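Local structure of uroporphyrinogen-III synthetase (Pseudomonas syringae pv. tomato, 3RE1) at residues 67-72 / 142-147; 197-202 / 224-229; 17-22 / 38-43; 148-153 / 172-177. The protein probably catalyses the cyclisation of the linear tetrapyrrole hydroxymethylbilane to the macrocycle uroporphyrinogen III, with loss of water, on the pathway to protoporphyrin IX. One frame throughout, in Å; residues are numbered along the deposited sequence.

Contact 1 (67-72 / 142-147); sequences YSAVIV and SRVLIM
Ser-68 N donates to Arg-143 O, the first of four backbone bonds between residues 67-72 and 142-147. Leu-145 N gives to Ala-69 O, Ile-71 N to Leu-145 O at 2.8 Å, and Met-147 N to Ile-71 O with an N-H...O angle of 165°. Between them the CA hydrogens of Val-70 and Ile-146 lean on Leu-145 O and Ile-71 O. At the start, a water bridges Ser-68 OG, 2.6 Å away, and Arg-143 N. This is the parallel pairing of strands 69-72 and 143-148 inside the six-stranded mixed sheet of one lobe of the HemD fold, with Val-70 also bonded to strand 97-99 and Val-144 to strand 166-176. The aromatic contact is a CH-pi one: Leu-145 CB sits 3.7 Å from the centroid of the Tyr-67 ring, only 9° off its normal. With CG anti to the backbone N (chi1 -180°), Leu-145 carries CD1 on toward Tyr-67 CZ. Apolar pairs lie on both faces. Val-70 CG1 meets Met-147 CE at 3.8 Å, at the end of an extended methionine chain; on the other face Ile-71 and Ile-146 lie alongside, CD1 of Ile-71 4.0 Å from CG1 of Ile-146. Arg-143 turns its guanidinium to a salt bridge with Asp-168.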
# COMPACT_ATOMS: atom_id res chain seq x y z
N TYR A 67 -12.07 22.59 1.39
CA TYR A 67 -10.64 22.36 1.51
C TYR A 67 -9.90 23.08 0.39
O TYR A 67 -10.41 23.25 -0.72
CB TYR A 67 -10.33 20.84 1.45
CG TYR A 67 -11.04 20.09 2.56
CD1 TYR A 67 -10.45 19.92 3.81
CD2 TYR A 67 -12.29 19.61 2.38
CE1 TYR A 67 -11.11 19.31 4.83
CE2 TYR A 67 -12.96 18.97 3.39
CZ TYR A 67 -12.38 18.82 4.62
OH TYR A 67 -13.07 18.14 5.62
N SER A 68 -8.66 23.45 0.71
CA SER A 68 -7.76 24.08 -0.22
C SER A 68 -7.11 23.03 -1.08
O SER A 68 -6.69 23.33 -2.19
CB SER A 68 -6.66 24.81 0.57
OG SER A 68 -7.24 25.70 1.51
N ALA A 69 -7.01 21.80 -0.57
CA ALA A 69 -6.36 20.72 -1.31
C ALA A 69 -6.83 19.36 -0.90
O ALA A 69 -7.17 19.14 0.26
CB ALA A 69 -4.83 20.80 -1.21
N VAL A 70 -6.83 18.43 -1.87
CA VAL A 70 -7.21 17.06 -1.64
C VAL A 70 -6.05 16.17 -1.99
O VAL A 70 -5.54 16.25 -3.10
CB VAL A 70 -8.39 16.65 -2.53
CG1 VAL A 70 -8.62 15.15 -2.41
CG2 VAL A 70 -9.61 17.37 -2.12
N ILE A 71 -5.64 15.32 -1.05
CA ILE A 71 -4.57 14.34 -1.23
C ILE A 71 -5.15 12.92 -1.24
O ILE A 71 -5.95 12.53 -0.37
CB ILE A 71 -3.54 14.39 -0.05
CG1 ILE A 71 -2.92 15.79 0.11
CG2 ILE A 71 -2.43 13.40 -0.27
CD1 ILE A 71 -2.26 16.05 1.46
N VAL A 72 -4.74 12.14 -2.21
CA VAL A 72 -5.22 10.75 -2.32
C VAL A 72 -3.98 9.84 -2.20
O VAL A 72 -2.99 9.99 -2.90
CB VAL A 72 -5.94 10.53 -3.65
CG1 VAL A 72 -6.48 9.10 -3.76
CG2 VAL A 72 -7.06 11.52 -3.80
N SER A 142 -6.26 27.39 6.06
CA SER A 142 -6.51 26.42 5.01
C SER A 142 -6.39 24.96 5.53
O SER A 142 -5.60 24.66 6.46
CB SER A 142 -5.57 26.70 3.82
OG SER A 142 -4.23 26.34 4.09
N ARG A 143 -7.23 24.07 5.00
CA ARG A 143 -7.28 22.69 5.42
C ARG A 143 -7.08 21.76 4.22
O ARG A 143 -7.27 22.15 3.09
CB ARG A 143 -8.60 22.37 6.11
CG ARG A 143 -9.04 23.38 7.14
CD ARG A 143 -8.76 22.96 8.57
NE ARG A 143 -9.53 21.78 8.98
CZ ARG A 143 -9.46 21.23 10.19
NH1 ARG A 143 -8.68 21.74 11.14
NH2 ARG A 143 -10.18 20.17 10.45
N VAL A 144 -6.69 20.52 4.47
CA VAL A 144 -6.53 19.57 3.39
C VAL A 144 -7.30 18.31 3.71
O VAL A 144 -7.44 17.94 4.87
CB VAL A 144 -5.08 19.20 3.15
CG1 VAL A 144 -4.27 20.43 2.87
CG2 VAL A 144 -4.53 18.46 4.37
N LEU A 145 -7.85 17.67 2.68
CA LEU A 145 -8.64 16.46 2.90
C LEU A 145 -7.84 15.33 2.36
O LEU A 145 -7.30 15.43 1.26
CB LEU A 145 -9.98 16.52 2.16
CG LEU A 145 -10.88 15.29 2.34
CD1 LEU A 145 -11.25 15.10 3.79
CD2 LEU A 145 -12.11 15.49 1.60
N ILE A 146 -7.73 14.26 3.14
CA ILE A 146 -6.91 13.11 2.72
C ILE A 146 -7.84 11.93 2.57
O ILE A 146 -8.56 11.54 3.53
CB ILE A 146 -5.78 12.79 3.76
CG1 ILE A 146 -4.74 13.90 3.75
CG2 ILE A 146 -5.12 11.45 3.46
CD1 ILE A 146 -3.71 13.86 4.88
N MET A 147 -7.86 11.38 1.37
CA MET A 147 -8.72 10.22 1.11
C MET A 147 -7.84 8.97 1.16
O MET A 147 -6.81 8.87 0.48
CB MET A 147 -9.41 10.39 -0.23
CG MET A 147 -10.47 11.49 -0.19
SD MET A 147 -11.36 11.70 -1.71
CE MET A 147 -11.85 13.39 -1.55
O HOH W 1 -9.38 25.48 2.97

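Contact 2 (197-202 / 224-229); sequences LVVSSG and LFVPSP
Val-199 has its CG2 branch wedged between its own backbone N and carbonyl carbon (chi1 -72° for CG1), which sets that methyl against Phe-225 O and 4.2 Å from Val-226 CG1. Phe-225 holds CG anti to its carbonyl carbon (chi1 -65°), and this brings the ring edge to the other strand: CD1 lies 3.4 Å from Leu-197 O, near the ring plane. The two segments are neighbouring parallel strands, 196-198 and 224-226, of the five-stranded parallel sheet in one lobe of the HemD fold, with helical segments in the connection between them. Two backbone bonds join them, both close to straight at the hydrogen. Phe-225 N gives to Leu-197 O at 2.7 Å, and Val-199 N to Phe-225 O at 3.2 Å, the latter donor tilted from the carbonyl plane. On one face Leu-224 CD1 reaches Leu-197 CB at 3.9 Å; on the other Val-198 CG2 packs on Phe-225 CB at 3.8 Å, while Leu-254, Ala-257 and Leu-258 of helix 251-260 touch the phenylalanine. Beyond the pairing the chains spread, and each leads into a helix, with Ser-201 and Ser-228 at the N-cap positions. Pro-227 packs against Val-199 there, its CD 4.1 Å from Val-199 CG2.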
# COMPACT_ATOMS: atom_id res chain seq x y z
N LEU A 197 10.15 -14.94 1.17
CA LEU A 197 8.86 -14.40 1.56
C LEU A 197 8.78 -12.94 1.18
O LEU A 197 9.72 -12.19 1.42
CB LEU A 197 8.65 -14.56 3.07
CG LEU A 197 8.90 -15.97 3.63
CD1 LEU A 197 8.96 -15.95 5.18
CD2 LEU A 197 7.82 -16.94 3.15
N VAL A 198 7.65 -12.56 0.60
CA VAL A 198 7.39 -11.18 0.19
C VAL A 198 6.11 -10.63 0.78
O VAL A 198 5.10 -11.32 0.79
CB VAL A 198 7.29 -11.04 -1.31
CG1 VAL A 198 7.08 -9.56 -1.68
CG2 VAL A 198 8.55 -11.58 -1.98
N VAL A 199 6.19 -9.40 1.29
CA VAL A 199 5.07 -8.67 1.82
C VAL A 199 5.08 -7.30 1.13
O VAL A 199 6.14 -6.81 0.74
CB VAL A 199 5.20 -8.45 3.33
CG1 VAL A 199 4.97 -9.74 4.03
CG2 VAL A 199 6.53 -7.87 3.66
N SER A 200 3.91 -6.70 0.98
CA SER A 200 3.83 -5.44 0.27
C SER A 200 3.46 -4.25 1.16
O SER A 200 3.55 -3.10 0.72
CB SER A 200 2.84 -5.56 -0.87
OG SER A 200 1.52 -5.70 -0.36
N SER A 201 3.04 -4.51 2.41
CA SER A 201 2.68 -3.46 3.35
C SER A 201 3.03 -3.86 4.76
O SER A 201 3.42 -5.00 5.02
CB SER A 201 1.17 -3.18 3.28
OG SER A 201 0.40 -4.33 3.63
N GLY A 202 2.88 -2.93 5.69
CA GLY A 202 3.12 -3.22 7.06
C GLY A 202 2.01 -4.12 7.59
O GLY A 202 2.27 -5.11 8.30
N LEU A 224 13.23 -12.35 3.83
CA LEU A 224 11.99 -11.62 3.85
C LEU A 224 12.11 -10.30 3.10
O LEU A 224 12.89 -9.42 3.50
CB LEU A 224 11.55 -11.38 5.30
CG LEU A 224 10.34 -10.46 5.50
CD1 LEU A 224 9.11 -11.08 4.87
CD2 LEU A 224 10.15 -10.18 6.99
N PHE A 225 11.33 -10.17 2.03
CA PHE A 225 11.36 -8.97 1.18
C PHE A 225 10.28 -7.91 1.54
O PHE A 225 9.09 -8.03 1.20
CB PHE A 225 11.22 -9.40 -0.29
CG PHE A 225 12.37 -10.21 -0.79
CD1 PHE A 225 12.43 -11.58 -0.56
CD2 PHE A 225 13.44 -9.59 -1.46
CE1 PHE A 225 13.52 -12.32 -0.99
CE2 PHE A 225 14.53 -10.30 -1.89
CZ PHE A 225 14.57 -11.69 -1.66
N VAL A 226 10.73 -6.87 2.25
CA VAL A 226 9.86 -5.82 2.73
C VAL A 226 9.92 -4.60 1.81
O VAL A 226 10.97 -4.30 1.24
CB VAL A 226 10.26 -5.41 4.14
CG1 VAL A 226 10.39 -6.66 4.95
CG2 VAL A 226 11.58 -4.60 4.14
N PRO A 227 8.80 -3.89 1.68
CA PRO A 227 8.69 -2.73 0.80
C PRO A 227 9.44 -1.49 1.26
O PRO A 227 9.81 -0.66 0.42
CB PRO A 227 7.17 -2.45 0.78
CG PRO A 227 6.53 -3.65 1.39
CD PRO A 227 7.52 -4.12 2.39
N SER A 228 9.69 -1.35 2.56
CA SER A 228 10.33 -0.14 3.06
C SER A 228 11.03 -0.28 4.41
O SER A 228 10.91 -1.31 5.07
CB SER A 228 9.30 0.97 3.14
OG SER A 228 8.29 0.62 4.08
N PRO A 229 11.79 0.75 4.83
CA PRO A 229 12.49 0.65 6.09
C PRO A 229 11.47 0.53 7.21
O PRO A 229 11.63 -0.26 8.11
CB PRO A 229 13.26 1.96 6.15
CG PRO A 229 13.55 2.22 4.73
CD PRO A 229 12.24 1.95 4.10

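Contact 3 (17-22 / 38-43); sequences LLLTRP and IFSSSL
Leu-19 is gripped at both of its backbone polar atoms: its N donates to Ser-41 O at 3.1 Å, the donor tilted from the carbonyl plane, and its O accepts from Leu-43 N at 2.9 Å. Ser-41 N bonds to Leu-17 O more nearly in line with its carbonyl, whereas the bond from Leu-17 N to Phe-39 O is weak. Where the chain leaves the strand, Thr-20 CA still leans on Leu-43 O at 3.4 Å. Among the side chains, Leu-19 CD1 lies 3.7 Å from both Ser-40 OG and Ser-42 OG, so a methyl rests against two hydroxyl oxygens. On the other face Leu-18, with CG anti to the backbone N (chi1 -158°), swings CD2 across to Leu-43 CB at 4.0 Å. Further out lie second partners: Arg-188 NE bonds Ser-41 OG, Ser-26 OG makes a weak bond with Ser-42 OG, and Thr-20 OG1 is tied to Val-198 O. The two strands are the outer members of the beta-alpha-beta unit strand 16-19, helix 23-34, strand 39-42, the last being an edge strand of the five-stranded parallel sheet. Helix 23-34 covers the Leu-19 face through Ser-26 and Leu-29, and strand 196-198 flanks 16-19 on its other side.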
# COMPACT_ATOMS: atom_id res chain seq x y z
N LEU A 17 9.48 -17.78 -4.51
CA LEU A 17 8.92 -16.77 -3.63
C LEU A 17 7.49 -17.02 -3.22
O LEU A 17 6.74 -17.68 -3.92
CB LEU A 17 9.03 -15.42 -4.31
CG LEU A 17 10.49 -15.08 -4.58
CD1 LEU A 17 10.53 -13.76 -5.29
CD2 LEU A 17 11.29 -15.01 -3.26
N LEU A 18 7.13 -16.50 -2.06
CA LEU A 18 5.77 -16.53 -1.57
C LEU A 18 5.31 -15.09 -1.70
O LEU A 18 6.10 -14.19 -1.43
CB LEU A 18 5.73 -16.92 -0.09
CG LEU A 18 4.44 -17.52 0.48
CD1 LEU A 18 4.27 -17.10 1.94
CD2 LEU A 18 3.25 -17.05 -0.26
N LEU A 19 4.08 -14.87 -2.14
CA LEU A 19 3.54 -13.54 -2.36
C LEU A 19 2.34 -13.46 -1.49
O LEU A 19 1.53 -14.39 -1.45
CB LEU A 19 3.14 -13.32 -3.81
CG LEU A 19 4.23 -13.53 -4.87
CD1 LEU A 19 3.67 -13.25 -6.27
CD2 LEU A 19 5.37 -12.64 -4.60
N THR A 20 2.22 -12.34 -0.77
CA THR A 20 1.14 -12.16 0.19
C THR A 20 0.12 -11.04 -0.08
O THR A 20 -0.88 -10.92 0.64
CB THR A 20 1.71 -11.96 1.58
OG1 THR A 20 2.44 -10.73 1.61
CG2 THR A 20 2.63 -13.15 1.96
N ARG A 21 0.35 -10.24 -1.12
CA ARG A 21 -0.58 -9.17 -1.43
C ARG A 21 -1.95 -9.64 -2.00
O ARG A 21 -2.19 -10.84 -2.13
CB ARG A 21 0.12 -8.19 -2.37
CG ARG A 21 0.24 -8.63 -3.78
CD ARG A 21 1.23 -7.74 -4.46
NE ARG A 21 2.54 -8.02 -3.92
CZ ARG A 21 3.59 -7.22 -3.99
NH1 ARG A 21 3.51 -6.05 -4.59
NH2 ARG A 21 4.74 -7.60 -3.44
N PRO A 22 -2.85 -8.70 -2.32
CA PRO A 22 -4.19 -9.00 -2.88
C PRO A 22 -4.17 -9.90 -4.10
O PRO A 22 -3.21 -9.89 -4.88
CB PRO A 22 -4.75 -7.62 -3.27
CG PRO A 22 -4.11 -6.71 -2.26
CD PRO A 22 -2.69 -7.25 -2.09
N ILE A 38 11.22 -17.01 -12.58
CA ILE A 38 11.11 -17.17 -11.13
C ILE A 38 9.72 -17.67 -10.76
O ILE A 38 8.70 -17.05 -11.12
CB ILE A 38 11.37 -15.84 -10.38
CG1 ILE A 38 12.71 -15.23 -10.79
CG2 ILE A 38 11.41 -16.08 -8.88
CD1 ILE A 38 13.97 -15.96 -10.44
N PHE A 39 9.67 -18.78 -10.05
CA PHE A 39 8.39 -19.35 -9.61
C PHE A 39 7.87 -18.58 -8.41
O PHE A 39 8.63 -17.89 -7.74
CB PHE A 39 8.58 -20.83 -9.23
CG PHE A 39 7.35 -21.46 -8.63
CD1 PHE A 39 6.31 -21.92 -9.44
CD2 PHE A 39 7.23 -21.60 -7.25
CE1 PHE A 39 5.17 -22.52 -8.88
CE2 PHE A 39 6.10 -22.19 -6.67
CZ PHE A 39 5.07 -22.66 -7.49
N SER A 40 6.59 -18.70 -8.14
CA SER A 40 6.01 -18.07 -6.96
C SER A 40 4.66 -18.70 -6.69
O SER A 40 4.05 -19.28 -7.57
CB SER A 40 5.84 -16.56 -7.18
OG SER A 40 4.82 -16.30 -8.12
N SER A 41 4.20 -18.61 -5.47
CA SER A 41 2.87 -19.07 -5.14
C SER A 41 2.20 -17.96 -4.35
O SER A 41 2.80 -17.35 -3.46
CB SER A 41 2.94 -20.32 -4.29
OG SER A 41 1.65 -20.62 -3.77
N SER A 42 0.94 -17.69 -4.67
CA SER A 42 0.27 -16.61 -4.02
C SER A 42 -0.68 -17.06 -2.95
O SER A 42 -1.54 -17.90 -3.18
CB SER A 42 -0.43 -15.75 -5.05
OG SER A 42 0.54 -15.17 -5.92
N LEU A 43 -0.50 -16.49 -1.77
CA LEU A 43 -1.39 -16.66 -0.63
C LEU A 43 -1.80 -15.25 -0.15
O LEU A 43 -1.12 -14.66 0.70
CB LEU A 43 -0.68 -17.42 0.49
CG LEU A 43 -1.43 -17.46 1.82
CD1 LEU A 43 -2.64 -18.36 1.70
CD2 LEU A 43 -0.53 -17.97 2.91

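Contact 4 (148-153 / 172-177); sequences RGNEGR and LYRRYL
The Tyr-173 ring has Gly-149 CA over one face, 3.8 Å from the ring centroid and 20° off the normal, a CH-pi contact offset toward the ring's edge. The Arg-174 guanidinium is met at its edge by Asn-150 OD1, near its plane, and the amide is turned 78° to it. Over one face of the Arg-148 guanidinium pass the backbone atoms of Glu-151 and Gly-152 from its own segment. The site is the turn where strand 143-148 gives way to the loop before helix 155-162, set against the later part of strand 166-176 in the mixed sheet of the HemD fold. One backbone bond joins the segments: Leu-172 N to Arg-148 O, 2.8 Å, coming almost straight onto the oxygen. Tyr-173 CG is held between the backbone N and the carbonyl carbon (chi1 63°), bringing the ring against the glycine, with CE1 3.6 Å from Gly-149 CA; Pro-76 and Ala-77 of helix 75-88 also touch this tyrosine. The Arg-148 guanidinium makes a salt bridge with Glu-154 and a cation-pi contact with Tyr-169. Where the surface is exposed, Asn-150 and Arg-174 run side by side, and Asn-150 OD1 comes within 3.4 Å of Arg-174 CD.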
# COMPACT_ATOMS: atom_id res chain seq x y z
N ARG A 148 -8.24 8.03 2.01
CA ARG A 148 -7.46 6.83 2.17
C ARG A 148 -8.27 5.69 2.77
O ARG A 148 -9.51 5.73 2.77
CB ARG A 148 -6.23 7.14 3.04
CG ARG A 148 -6.41 8.22 4.07
CD ARG A 148 -6.86 7.73 5.41
NE ARG A 148 -5.79 7.84 6.40
CZ ARG A 148 -5.93 7.58 7.70
NH1 ARG A 148 -7.11 7.17 8.19
NH2 ARG A 148 -4.91 7.70 8.51
N GLY A 149 -7.55 4.70 3.30
CA GLY A 149 -8.14 3.53 3.94
C GLY A 149 -8.71 3.82 5.31
O GLY A 149 -8.78 4.96 5.74
N ASN A 150 -9.10 2.75 5.99
CA ASN A 150 -9.68 2.83 7.32
C ASN A 150 -8.64 3.25 8.34
O ASN A 150 -8.96 3.63 9.47
CB ASN A 150 -10.25 1.47 7.71
CG ASN A 150 -11.29 1.58 8.78
OD1 ASN A 150 -11.61 0.59 9.45
ND2 ASN A 150 -11.85 2.79 8.96
N GLU A 151 -7.38 3.20 7.91
CA GLU A 151 -6.24 3.55 8.75
C GLU A 151 -5.04 3.67 7.80
O GLU A 151 -5.08 3.13 6.69
CB GLU A 151 -6.01 2.43 9.79
CG GLU A 151 -5.94 1.00 9.16
CD GLU A 151 -5.85 -0.14 10.19
OE1 GLU A 151 -5.69 -1.32 9.77
OE2 GLU A 151 -5.95 0.14 11.42
N GLY A 152 -4.00 4.36 8.23
CA GLY A 152 -2.83 4.51 7.38
C GLY A 152 -1.70 5.24 8.08
O GLY A 152 -1.75 5.48 9.29
N ARG A 153 -0.67 5.59 7.30
CA ARG A 153 0.46 6.32 7.82
C ARG A 153 -0.01 7.70 8.25
O ARG A 153 -0.76 8.37 7.54
CB ARG A 153 1.54 6.47 6.74
CG ARG A 153 1.64 5.30 5.79
CD ARG A 153 2.93 4.54 6.00
NE ARG A 153 3.11 3.56 4.92
CZ ARG A 153 3.84 3.78 3.82
NH1 ARG A 153 4.49 4.93 3.65
NH2 ARG A 153 3.95 2.82 2.90
N LEU A 172 -12.28 5.77 2.51
CA LEU A 172 -13.08 5.20 1.42
C LEU A 172 -13.16 3.67 1.37
O LEU A 172 -13.89 3.10 0.56
CB LEU A 172 -12.51 5.70 0.10
CG LEU A 172 -12.57 7.21 0.01
CD1 LEU A 172 -11.77 7.70 -1.20
CD2 LEU A 172 -14.02 7.65 -0.07
N TYR A 173 -12.40 3.00 2.23
CA TYR A 173 -12.39 1.54 2.25
C TYR A 173 -11.66 0.97 3.46
O TYR A 173 -11.10 1.71 4.29
CB TYR A 173 -11.76 1.00 0.98
CG TYR A 173 -10.33 1.39 0.84
CD1 TYR A 173 -9.31 0.68 1.47
CD2 TYR A 173 -9.98 2.50 0.09
CE1 TYR A 173 -7.97 1.07 1.36
CE2 TYR A 173 -8.65 2.91 -0.04
CZ TYR A 173 -7.65 2.19 0.59
OH TYR A 173 -6.34 2.59 0.42
N ARG A 174 -11.67 -0.35 3.55
CA ARG A 174 -11.11 -1.07 4.67
C ARG A 174 -10.33 -2.26 4.13
O ARG A 174 -10.58 -2.73 2.98
CB ARG A 174 -12.24 -1.55 5.59
CG ARG A 174 -11.80 -2.26 6.87
CD ARG A 174 -12.91 -2.17 7.93
NE ARG A 174 -12.56 -2.84 9.19
CZ ARG A 174 -12.95 -4.08 9.53
NH1 ARG A 174 -13.71 -4.80 8.71
NH2 ARG A 174 -12.57 -4.59 10.70
N ARG A 175 -9.39 -2.75 4.94
CA ARG A 175 -8.59 -3.91 4.56
C ARG A 175 -8.67 -5.03 5.60
O ARG A 175 -8.62 -4.78 6.81
CB ARG A 175 -7.16 -3.50 4.28
CG ARG A 175 -7.00 -2.87 2.91
CD ARG A 175 -5.56 -2.58 2.59
NE ARG A 175 -5.39 -2.25 1.18
CZ ARG A 175 -4.24 -1.88 0.62
NH1 ARG A 175 -3.12 -1.80 1.34
NH2 ARG A 175 -4.20 -1.59 -0.69
N TYR A 176 -8.83 -6.25 5.10
CA TYR A 176 -8.96 -7.42 5.96
C TYR A 176 -8.09 -8.59 5.49
O TYR A 176 -7.49 -8.54 4.40
CB TYR A 176 -10.44 -7.84 6.05
CG TYR A 176 -11.03 -8.28 4.73
CD1 TYR A 176 -10.54 -9.39 4.06
CD2 TYR A 176 -12.06 -7.56 4.14
CE1 TYR A 176 -11.05 -9.79 2.86
CE2 TYR A 176 -12.59 -7.96 2.91
CZ TYR A 176 -12.08 -9.07 2.29
OH TYR A 176 -12.59 -9.48 1.09
N LEU A 177 -8.05 -9.63 6.32
CA LEU A 177 -7.29 -10.86 6.07
C LEU A 177 -8.20 -11.96 5.55
O LEU A 177 -8.96 -12.54 6.32
CB LEU A 177 -6.67 -11.37 7.37
CG LEU A 177 -5.97 -12.73 7.29
CD1 LEU A 177 -4.59 -12.61 6.61
CD2 LEU A 177 -5.84 -13.32 8.68

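In the fold
Contacts 2 and 3 belong to the five-stranded parallel sheet, contact 1 to the six-stranded mixed one, where contact 4 sets a loop against strand 166-176; the centres of contacts 1 and 3 stand about 36 Å apart. Strands 16-19 and 196-198 are neighbours, so contacts 2 and 3 meet directly: Val-198 N lies 3.0 Å from Leu-18 O, a probable hydrogen bond. Contacts 1 and 4 touch through Met-147 CB and Leu-172 CD1. Contacts 1, 2 and 3 are buried; 1 and 2 are mostly aliphatic or aromatic, while 3, on an edge strand, sets leucines against serines. Contact 4 has a buried tyrosine-glycine part but an exposed asparagine-arginine pair, with a single backbone bond.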